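Local coordinates for putative polysaccharide biosynthesis protein with aminopeptidase-like domain (Clostridium acetobutylicum, PDB 3K9T) that binds one zinc ion per subunit and probably takes part in making modified polysaccharides, with no peptidase activity expected despite its aminopeptidase-like fold, at residues 218-223 with 352-357; 225-230 with 295-300; 276-281 with 408-413. One frame throughout, in Å; residues are numbered along the deposited sequence.

Contact 1 of 3, residues 218-223 with 352-357; sequences YSYRFL and TIENNR
Tyr218, just before strand 219-225, and Tyr220 within it meet the last turn of helix 336-355, and one carboxylate oxygen, Glu354 OE2, receives the hydrogen bonds of both residues. The backbone N of Tyr218 gives the first, 3.1 Å to Glu354 OE2 and fairly straight at 162°, arriving on the syn side of the carboxylate. The hydroxyl of Tyr220 gives the second from the anti side, with OH 2.7 Å from Glu354 OE2; both donors lie about 20° out of the carboxylate plane. This oxygen lies at the edge of both rings, with the carboxylate nearly perpendicular to the Tyr218 ring but less steep against Tyr220. A bend at chi2 (-81°) swings the glutamate chain round to the strand although its CB does not point there. Glu354 OE1 accepts from Lys217 N, which leaves both oxygens held and the rotation of the carboxylate largely fixed. With all four touching residues buried, these bonds satisfy an acidic group inside the protein and would probably help to stabilise its negative charge.

A water makes the remaining polar link: it accepts from Tyr218 OH at 2.7 Å and donates to Ile353 O, joining the far end of the ring to the helix backbone.

The apolar part is small. Ile353 CG2, anti to its backbone nitrogen, reaches the ring side of Tyr218 formed by CD2 and CE2, 3.6 Å from CD2. Ile353 O lies at the edge of the same ring, near its plane.

The contact thus fastens the C-terminal end of helix 336-355 to the beginning of a strand in the mixed sheet of the aminopeptidase-like domain. Beside it, Ile182 of strand 181-187 touches both Ile353 and Tyr220, while Leu211 of helix 194-211 also packs on Tyr220.

Contact 2 of 3, residues 225-230 with 295-300; sequences APETIG and WGSDER. With IMD (imidazole), chain E.
Glu227 OE2 receives the hydroxyl of Ser297 beside the zinc site of the aminopeptidase-like fold, where the loop after strand 219-225 meets the one leading into helix 299-302. Ser297 OG lies 2.5 Å from Glu227 OE2, shorter than expected, so the exact length is doubtful. The same oxygen accepts from N1 of an imidazole, probably from the crystallisation liquor, at 2.6 Å. An extended chain (chi2 178°) carries the carboxylate to them; the Glu227 side chain comes to about 6 Å from the zinc, which His190, Asp196 and His325 bind.

One residue along, Thr228 N donates to the syn lone pair of Asp298 OD1 at 2.7 Å and 158°. Asp298 OD1 also lies 3.4 Å from Glu227 CG, and the two carboxylates stand nearly perpendicular.

Further out, Ser297 N donates to Glu299 OE2 from above the carboxylate plane, and Glu299 in turn pairs with Lys263. Arg300 makes its salt bridge with Glu367 of the second subunit, bringing the trimer interface to this loop. Thr228 OG1 lies over one face of the Arg300 guanidinium, and a water 2.7 Å from Thr228 OG1 donates to Asp298 OD1.

Contact 3 of 3, residues 276-281 with 408-413; sequences VEKVLM and IAYKSG
Lys278 lies flat over one face of the Tyr410 ring where helix 271-282 of the aminopeptidase-like domain packs against helix 405-412 of the permuted winged helix-turn-helix domain. The short helix segments cross at 49° with axes 11.3 Å apart, a wide separation that these two long side chains bridge.

The two side chains run antiparallel, each extending toward the other's helix. Lys278 CD stands 4.0 Å from the centroid of the Tyr410 ring and only 10° off its normal, a CH-pi contact of methylene on aromatic face. Lys278 CB packs near the phenol end, 3.7 Å from Tyr410 CE2. The bend at chi2 of Lys278 (56°), followed by nearly straight torsions, runs the chain along the ring toward the backbone of helix 405-412. Lys278 NZ is too far from the ring for more than a weak cation-pi attraction.

The ammonium instead has polar partners beyond the ring. Lys278 NZ bonds His282 NE2, and it donates to Ala409 O at 3.1 Å, arriving well above the carbonyl plane, while Lys278 CE rests on Ala409 CB. With Met414 O and a water that donates to Tyr410 O, four acceptors lie near NZ, one more than its three protons, so not all can be served at once. The lysine therefore reaches main-chain oxygens at the C-terminal end of helix 405-412, a setting that would probably favour its positive charge.

At its other end, Tyr410 extends to helix 271-282, where its hydroxyl bonds Lys274 O. Met281, a selenomethionine, meets the ring obliquely through CE. Glu277, whose salt bridge is with Arg264, joins the tyrosine through water: the bridging molecule donates to Glu277 OE1 at 2.7 Å and to Tyr410 OH at 2.8 Å.

Overall arrangement
From the N terminus, the chain first enters contact 1 at 218-223 and, as strand 219-225 ends and leads into helix 229-237, contact 2 at 225-230. It then forms the first half of contact 3 on helix 271-282. Contact 2 closes first, at 295-300, and its loop falls wholly within that of contact 1, which closes at 352-357. Contact 3 closes last, at 408-413, so it crosses both others. Contacts 1 and 2 tie the central sheet to helix 336-355 and to the loop near the zinc, their centres about 22 Å apart. Contact 3 joins the C-terminal domain to this body, touching contact 1 where Val279 CG2 packs 3.5 Å from Thr352 OG1.

Contact 1 of 3, residues 218-223 with 352-357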
loop_
_atom_site.group_PDB
_atom_site.type_symbol
_atom_site.label_atom_id
_atom_site.label_comp_id
_atom_site.label_asym_id
_atom_site.label_seq_id
_atom_site.Cartn_x
_atom_site.Cartn_y
_atom_site.Cartn_z
ATOM N N TYR A 218 -33.187 7.118 -1.270
ATOM C CA TYR A 218 -32.610 8.436 -1.232
ATOM C C TYR A 218 -33.420 9.472 -2.030
ATOM O O TYR A 218 -34.240 9.131 -2.888
ATOM C CB TYR A 218 -31.175 8.416 -1.741
ATOM C CG TYR A 218 -30.212 7.679 -0.855
ATOM C CD1 TYR A 218 -29.741 8.248 0.315
ATOM C CD2 TYR A 218 -29.747 6.424 -1.201
ATOM C CE1 TYR A 218 -28.841 7.575 1.123
ATOM C CE2 TYR A 218 -28.863 5.753 -0.403
ATOM C CZ TYR A 218 -28.399 6.330 0.748
ATOM O OH TYR A 218 -27.493 5.644 1.508
ATOM N N SER A 219 -33.196 10.730 -1.666
ATOM C CA SER A 219 -33.717 11.866 -2.378
ATOM C C SER A 219 -32.669 12.194 -3.411
ATOM O O SER A 219 -31.495 11.912 -3.200
ATOM C CB SER A 219 -33.952 13.051 -1.449
ATOM O OG SER A 219 -35.076 12.812 -0.617
ATOM N N TYR A 220 -33.117 12.735 -4.542
ATOM C CA TYR A 220 -32.254 13.056 -5.648
ATOM C C TYR A 220 -32.517 14.473 -6.117
ATOM O O TYR A 220 -33.661 14.854 -6.282
ATOM C CB TYR A 220 -32.478 12.057 -6.792
ATOM C CG TYR A 220 -31.949 10.700 -6.480
ATOM C CD1 TYR A 220 -32.679 9.828 -5.664
ATOM C CD2 TYR A 220 -30.708 10.271 -6.990
ATOM C CE1 TYR A 220 -32.196 8.576 -5.358
ATOM C CE2 TYR A 220 -30.204 8.998 -6.695
ATOM C CZ TYR A 220 -30.951 8.164 -5.851
ATOM O OH TYR A 220 -30.499 6.908 -5.527
ATOM N N ARG A 221 -31.452 15.242 -6.317
ATOM C CA ARG A 221 -31.554 16.595 -6.824
ATOM C C ARG A 221 -30.750 16.722 -8.081
ATOM O O ARG A 221 -29.603 16.294 -8.138
ATOM C CB ARG A 221 -31.025 17.575 -5.821
ATOM C CG ARG A 221 -31.213 19.053 -6.197
ATOM C CD ARG A 221 -30.612 19.983 -5.108
ATOM N NE ARG A 221 -31.171 19.658 -3.796
ATOM C CZ ARG A 221 -32.396 20.003 -3.381
ATOM N NH1 ARG A 221 -33.192 20.723 -4.148
ATOM N NH2 ARG A 221 -32.830 19.644 -2.172
ATOM N N PHE A 222 -31.341 17.344 -9.097
ATOM C CA PHE A 222 -30.668 17.491 -10.367
ATOM C C PHE A 222 -30.529 18.972 -10.653
ATOM O O PHE A 222 -31.522 19.649 -10.788
ATOM C CB PHE A 222 -31.482 16.842 -11.450
ATOM C CG PHE A 222 -31.783 15.423 -11.217
ATOM C CD1 PHE A 222 -32.819 15.051 -10.368
ATOM C CD2 PHE A 222 -31.077 14.438 -11.890
ATOM C CE1 PHE A 222 -33.132 13.700 -10.153
ATOM C CE2 PHE A 222 -31.377 13.092 -11.690
ATOM C CZ PHE A 222 -32.410 12.719 -10.808
ATOM N N LEU A 223 -29.294 19.456 -10.766
ATOM C CA LEU A 223 -29.004 20.872 -10.981
ATOM C C LEU A 223 -28.530 21.102 -12.405
ATOM O O LEU A 223 -27.597 20.450 -12.860
ATOM C CB LEU A 223 -27.938 21.336 -10.000
ATOM C CG LEU A 223 -27.605 22.810 -10.075
ATOM C CD1 LEU A 223 -28.816 23.648 -9.659
ATOM C CD2 LEU A 223 -26.404 23.072 -9.191
ATOM N N THR A 352 -26.697 0.748 -7.228
ATOM C CA THR A 352 -25.753 0.359 -6.158
ATOM C C THR A 352 -25.930 1.246 -4.907
ATOM O O THR A 352 -25.957 0.771 -3.766
ATOM C CB THR A 352 -24.290 0.365 -6.677
ATOM O OG1 THR A 352 -24.201 -0.424 -7.873
ATOM C CG2 THR A 352 -23.337 -0.203 -5.640
ATOM N N ILE A 353 -26.058 2.541 -5.134
ATOM C CA ILE A 353 -26.273 3.488 -4.058
ATOM C C ILE A 353 -27.486 3.077 -3.254
ATOM O O ILE A 353 -27.444 3.047 -2.039
ATOM C CB ILE A 353 -26.525 4.907 -4.608
ATOM C CG1 ILE A 353 -25.247 5.500 -5.174
ATOM C CG2 ILE A 353 -27.116 5.842 -3.523
ATOM C CD1 ILE A 353 -25.539 6.728 -6.046
ATOM N N GLU A 354 -28.566 2.762 -3.956
ATOM C CA GLU A 354 -29.841 2.451 -3.319
ATOM C C GLU A 354 -29.849 1.133 -2.549
ATOM O O GLU A 354 -30.424 1.052 -1.478
ATOM C CB GLU A 354 -30.903 2.392 -4.405
ATOM C CG GLU A 354 -31.304 3.734 -4.931
ATOM C CD GLU A 354 -32.289 4.426 -4.035
ATOM O OE1 GLU A 354 -33.257 3.760 -3.631
ATOM O OE2 GLU A 354 -32.092 5.633 -3.742
ATOM N N ASN A 355 -29.203 0.107 -3.111
ATOM C CA ASN A 355 -29.175 -1.233 -2.516
ATOM C C ASN A 355 -27.965 -1.585 -1.650
ATOM O O ASN A 355 -27.791 -2.755 -1.306
ATOM C CB ASN A 355 -29.321 -2.299 -3.617
ATOM C CG ASN A 355 -30.681 -2.258 -4.288
ATOM O OD1 ASN A 355 -31.699 -2.399 -3.627
ATOM N ND2 ASN A 355 -30.699 -2.067 -5.617
ATOM N N ASN A 356 -27.141 -0.600 -1.299
ATOM C CA ASN A 356 -25.963 -0.832 -0.457
ATOM C C ASN A 356 -26.349 -0.911 1.012
ATOM O O ASN A 356 -25.973 -0.053 1.803
ATOM C CB ASN A 356 -24.899 0.277 -0.638
ATOM C CG ASN A 356 -23.574 -0.054 0.063
ATOM O OD1 ASN A 356 -23.257 -1.218 0.246
ATOM N ND2 ASN A 356 -22.798 0.970 0.438
ATOM N N ARG A 357 -27.032 -1.978 1.397
ATOM C CA ARG A 357 -27.483 -2.112 2.779
ATOM C C ARG A 357 -26.432 -2.716 3.729
ATOM O O ARG A 357 -25.362 -3.131 3.295
ATOM C CB ARG A 357 -28.796 -2.864 2.799
ATOM C CG ARG A 357 -29.883 -2.052 2.161
ATOM C CD ARG A 357 -31.161 -2.836 1.927
ATOM N NE ARG A 357 -31.926 -2.089 0.943
ATOM C CZ ARG A 357 -32.594 -0.970 1.207
ATOM N NH1 ARG A 357 -32.652 -0.464 2.442
ATOM N NH2 ARG A 357 -33.230 -0.356 0.222
HETATM O O HOH W 1 -26.010 4.128 -0.086
#

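Contact 2 of 3, residues 225-230 with 295-300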
loop_
_atom_site.group_PDB
_atom_site.type_symbol
_atom_site.label_atom_id
_atom_site.label_comp_id
_atom_site.label_asym_id
_atom_site.label_seq_id
_atom_site.Cartn_x
_atom_site.Cartn_y
_atom_site.Cartn_z
ATOM N N ALA A 225 -27.185 24.314 -14.409
ATOM C CA ALA A 225 -26.730 25.666 -14.103
ATOM C C ALA A 225 -25.478 25.962 -14.905
ATOM O O ALA A 225 -24.739 25.022 -15.255
ATOM C CB ALA A 225 -26.435 25.771 -12.642
ATOM N N PRO A 226 -25.218 27.254 -15.199
ATOM C CA PRO A 226 -23.950 27.551 -15.879
ATOM C C PRO A 226 -22.775 27.102 -15.049
ATOM O O PRO A 226 -22.833 27.210 -13.814
ATOM C CB PRO A 226 -23.938 29.097 -15.953
ATOM C CG PRO A 226 -24.939 29.569 -14.939
ATOM C CD PRO A 226 -25.989 28.480 -14.937
ATOM N N GLU A 227 -21.693 26.671 -15.699
ATOM C CA GLU A 227 -20.521 26.249 -14.944
ATOM C C GLU A 227 -19.937 27.360 -14.066
ATOM O O GLU A 227 -19.973 28.537 -14.401
ATOM C CB GLU A 227 -19.425 25.669 -15.844
ATOM C CG GLU A 227 -18.364 24.869 -15.035
ATOM C CD GLU A 227 -17.284 24.244 -15.897
ATOM O OE1 GLU A 227 -16.652 24.993 -16.646
ATOM O OE2 GLU A 227 -17.040 23.016 -15.807
ATOM N N THR A 228 -19.399 26.941 -12.928
ATOM C CA THR A 228 -18.743 27.804 -11.984
ATOM C C THR A 228 -19.704 28.787 -11.355
ATOM O O THR A 228 -20.079 28.589 -10.224
ATOM C CB THR A 228 -17.436 28.468 -12.571
ATOM O OG1 THR A 228 -16.530 27.418 -12.848
ATOM C CG2 THR A 228 -16.734 29.409 -11.580
ATOM N N ILE A 229 -20.082 29.832 -12.080
ATOM C CA ILE A 229 -20.986 30.864 -11.538
ATOM C C ILE A 229 -22.355 30.289 -11.089
ATOM O O ILE A 229 -22.918 30.704 -10.049
ATOM C CB ILE A 229 -21.142 32.073 -12.515
ATOM C CG1 ILE A 229 -21.957 33.184 -11.854
ATOM C CG2 ILE A 229 -21.723 31.645 -13.875
ATOM C CD1 ILE A 229 -21.347 33.702 -10.516
ATOM N N GLY A 230 -22.859 29.310 -11.842
ATOM C CA GLY A 230 -24.126 28.655 -11.498
ATOM C C GLY A 230 -24.047 27.832 -10.233
ATOM O O GLY A 230 -24.841 28.012 -9.359
ATOM N N TRP A 295 -9.474 21.525 -10.451
ATOM C CA TRP A 295 -9.874 22.243 -11.650
ATOM C C TRP A 295 -10.668 21.254 -12.518
ATOM O O TRP A 295 -10.875 20.099 -12.117
ATOM C CB TRP A 295 -8.697 22.940 -12.360
ATOM C CG TRP A 295 -7.648 22.020 -12.788
ATOM C CD1 TRP A 295 -7.601 21.323 -13.961
ATOM C CD2 TRP A 295 -6.479 21.666 -12.060
ATOM N NE1 TRP A 295 -6.466 20.566 -14.012
ATOM C CE2 TRP A 295 -5.759 20.749 -12.852
ATOM C CE3 TRP A 295 -5.970 22.020 -10.798
ATOM C CZ2 TRP A 295 -4.538 20.182 -12.434
ATOM C CZ3 TRP A 295 -4.746 21.463 -10.383
ATOM C CH2 TRP A 295 -4.046 20.560 -11.209
ATOM N N GLY A 296 -11.158 21.725 -13.660
ATOM C CA GLY A 296 -12.074 20.948 -14.484
ATOM C C GLY A 296 -13.475 21.528 -14.376
ATOM O O GLY A 296 -13.689 22.663 -14.755
ATOM N N SER A 297 -14.438 20.767 -13.864
ATOM C CA SER A 297 -15.810 21.270 -13.769
ATOM C C SER A 297 -16.224 21.533 -12.320
ATOM O O SER A 297 -15.370 21.694 -11.479
ATOM C CB SER A 297 -16.801 20.361 -14.490
ATOM O OG SER A 297 -18.025 21.056 -14.682
ATOM N N ASP A 298 -17.533 21.566 -12.041
ATOM C CA ASP A 298 -18.061 22.115 -10.755
ATOM C C ASP A 298 -17.715 21.355 -9.488
ATOM O O ASP A 298 -18.019 21.813 -8.397
ATOM C CB ASP A 298 -19.557 22.334 -10.843
ATOM C CG ASP A 298 -19.939 23.412 -11.866
ATOM O OD1 ASP A 298 -19.430 24.548 -11.776
ATOM O OD2 ASP A 298 -20.764 23.114 -12.748
ATOM N N GLU A 299 -17.077 20.197 -9.622
ATOM C CA GLU A 299 -16.566 19.461 -8.462
ATOM C C GLU A 299 -15.580 20.323 -7.675
ATOM O O GLU A 299 -15.446 20.160 -6.463
ATOM C CB GLU A 299 -15.952 18.128 -8.878
ATOM C CG GLU A 299 -14.696 18.226 -9.730
ATOM C CD GLU A 299 -14.958 18.418 -11.203
ATOM O OE1 GLU A 299 -16.147 18.557 -11.590
ATOM O OE2 GLU A 299 -13.952 18.413 -11.963
ATOM N N ARG A 300 -14.924 21.275 -8.347
ATOM C CA ARG A 300 -14.152 22.320 -7.626
ATOM C C ARG A 300 -14.939 23.170 -6.655
ATOM O O ARG A 300 -14.446 23.522 -5.573
ATOM C CB ARG A 300 -13.397 23.264 -8.559
ATOM C CG ARG A 300 -14.046 23.567 -9.853
ATOM C CD ARG A 300 -12.989 23.877 -10.889
ATOM N NE ARG A 300 -13.030 25.294 -11.146
ATOM C CZ ARG A 300 -13.345 25.829 -12.318
ATOM N NH1 ARG A 300 -13.551 25.058 -13.379
ATOM N NH2 ARG A 300 -13.417 27.149 -12.445
HETATM N N1 IMD E . -15.481 22.479 -17.861
HETATM C C2 IMD E . -16.277 22.883 -18.876
HETATM N N3 IMD E . -15.594 22.779 -20.013
HETATM C C4 IMD E . -14.370 22.288 -19.735
HETATM C C5 IMD E . -14.299 22.095 -18.366
HETATM O O HOH W 2 -22.982 24.505 -12.409
HETATM O O HOH W 3 -16.575 25.175 -11.328
#

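Contact 3 of 3, residues 276-281 with 408-413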
loop_
_atom_site.group_PDB
_atom_site.type_symbol
_atom_site.label_atom_id
_atom_site.label_comp_id
_atom_site.label_asym_id
_atom_site.label_seq_id
_atom_site.Cartn_x
_atom_site.Cartn_y
_atom_site.Cartn_z
ATOM N N VAL A 276 -18.747 3.872 -7.595
ATOM C CA VAL A 276 -18.457 4.002 -9.027
ATOM C C VAL A 276 -17.302 3.075 -9.480
ATOM O O VAL A 276 -17.394 2.470 -10.533
ATOM C CB VAL A 276 -18.195 5.476 -9.470
ATOM C CG1 VAL A 276 -17.669 5.505 -10.926
ATOM C CG2 VAL A 276 -19.500 6.311 -9.297
ATOM N N GLU A 277 -16.241 2.935 -8.685
ATOM C CA GLU A 277 -15.107 2.104 -9.149
ATOM C C GLU A 277 -15.493 0.622 -9.164
ATOM O O GLU A 277 -15.049 -0.103 -10.026
ATOM C CB GLU A 277 -13.845 2.366 -8.338
ATOM C CG GLU A 277 -13.331 3.820 -8.474
ATOM C CD GLU A 277 -12.366 4.189 -7.367
ATOM O OE1 GLU A 277 -11.526 3.335 -7.021
ATOM O OE2 GLU A 277 -12.446 5.322 -6.840
ATOM N N LYS A 278 -16.383 0.211 -8.258
ATOM C CA LYS A 278 -16.866 -1.160 -8.208
ATOM C C LYS A 278 -17.780 -1.485 -9.383
ATOM O O LYS A 278 -17.746 -2.613 -9.898
ATOM C CB LYS A 278 -17.589 -1.438 -6.875
ATOM C CG LYS A 278 -17.856 -2.931 -6.570
ATOM C CD LYS A 278 -16.565 -3.768 -6.599
ATOM C CE LYS A 278 -16.808 -5.145 -6.016
ATOM N NZ LYS A 278 -15.820 -6.152 -6.455
ATOM N N VAL A 279 -18.594 -0.516 -9.815
ATOM C CA VAL A 279 -19.416 -0.700 -11.017
ATOM C C VAL A 279 -18.501 -0.837 -12.257
ATOM O O VAL A 279 -18.640 -1.795 -13.054
ATOM C CB VAL A 279 -20.463 0.422 -11.197
ATOM C CG1 VAL A 279 -21.131 0.307 -12.547
ATOM C CG2 VAL A 279 -21.537 0.426 -10.022
ATOM N N LEU A 280 -17.528 0.062 -12.394
ATOM C CA LEU A 280 -16.594 0.018 -13.547
ATOM C C LEU A 280 -15.801 -1.282 -13.614
ATOM O O LEU A 280 -15.640 -1.913 -14.698
ATOM C CB LEU A 280 -15.632 1.214 -13.518
ATOM C CG LEU A 280 -16.308 2.592 -13.735
ATOM C CD1 LEU A 280 -15.325 3.707 -13.405
ATOM C CD2 LEU A 280 -16.883 2.747 -15.180
HETATM N N MSE A 281 -15.322 -1.697 -12.446
HETATM C CA MSE A 281 -14.494 -2.893 -12.319
HETATM C C MSE A 281 -15.155 -4.144 -12.964
HETATM O O MSE A 281 -14.489 -5.001 -13.577
HETATM C CB MSE A 281 -14.236 -3.115 -10.838
HETATM C CG MSE A 281 -13.415 -4.328 -10.526
HETATM SE SE MSE A 281 -13.071 -4.435 -8.607
HETATM C CE MSE A 281 -12.527 -2.561 -8.229
ATOM N N ILE A 408 -18.515 -6.135 1.242
ATOM C CA ILE A 408 -18.432 -7.567 1.019
ATOM C C ILE A 408 -18.059 -7.783 -0.458
ATOM O O ILE A 408 -17.186 -8.608 -0.779
ATOM C CB ILE A 408 -19.758 -8.265 1.482
ATOM C CG1 ILE A 408 -19.993 -8.033 2.988
ATOM C CG2 ILE A 408 -19.752 -9.762 1.215
ATOM C CD1 ILE A 408 -21.443 -8.275 3.434
ATOM N N ALA A 409 -18.662 -7.002 -1.348
ATOM C CA ALA A 409 -18.359 -7.127 -2.766
ATOM C C ALA A 409 -16.878 -6.848 -2.977
ATOM O O ALA A 409 -16.206 -7.580 -3.698
ATOM C CB ALA A 409 -19.201 -6.198 -3.588
ATOM N N TYR A 410 -16.369 -5.797 -2.342
ATOM C CA TYR A 410 -14.936 -5.478 -2.448
ATOM C C TYR A 410 -14.046 -6.580 -1.889
ATOM O O TYR A 410 -13.192 -7.074 -2.614
ATOM C CB TYR A 410 -14.565 -4.145 -1.793
ATOM C CG TYR A 410 -14.536 -2.989 -2.773
ATOM C CD1 TYR A 410 -13.424 -2.738 -3.560
ATOM C CD2 TYR A 410 -15.619 -2.139 -2.897
ATOM C CE1 TYR A 410 -13.410 -1.669 -4.468
ATOM C CE2 TYR A 410 -15.608 -1.077 -3.763
ATOM C CZ TYR A 410 -14.524 -0.848 -4.565
ATOM O OH TYR A 410 -14.566 0.233 -5.425
ATOM N N LYS A 411 -14.242 -6.975 -0.627
ATOM C CA LYS A 411 -13.406 -8.046 -0.008
ATOM C C LYS A 411 -13.487 -9.375 -0.789
ATOM O O LYS A 411 -12.478 -10.032 -0.998
ATOM C CB LYS A 411 -13.767 -8.265 1.470
ATOM C CG LYS A 411 -12.888 -9.278 2.202
ATOM C CD LYS A 411 -11.801 -8.631 3.071
ATOM C CE LYS A 411 -12.189 -8.647 4.543
ATOM N NZ LYS A 411 -11.260 -7.853 5.387
ATOM N N SER A 412 -14.679 -9.754 -1.225
ATOM C CA SER A 412 -14.861 -10.991 -1.991
ATOM C C SER A 412 -14.328 -10.902 -3.426
ATOM O O SER A 412 -14.171 -11.911 -4.113
ATOM C CB SER A 412 -16.370 -11.375 -2.040
ATOM O OG SER A 412 -17.151 -10.513 -2.871
ATOM N N GLY A 413 -14.113 -9.696 -3.924
ATOM C CA GLY A 413 -13.758 -9.551 -5.320
ATOM C C GLY A 413 -14.924 -9.852 -6.242
ATOM O O GLY A 413 -14.753 -9.974 -7.466
HETATM O O HOH W 4 -12.049 1.391 -5.241
HETATM O O HOH W 5 -13.227 -6.203 -4.975
#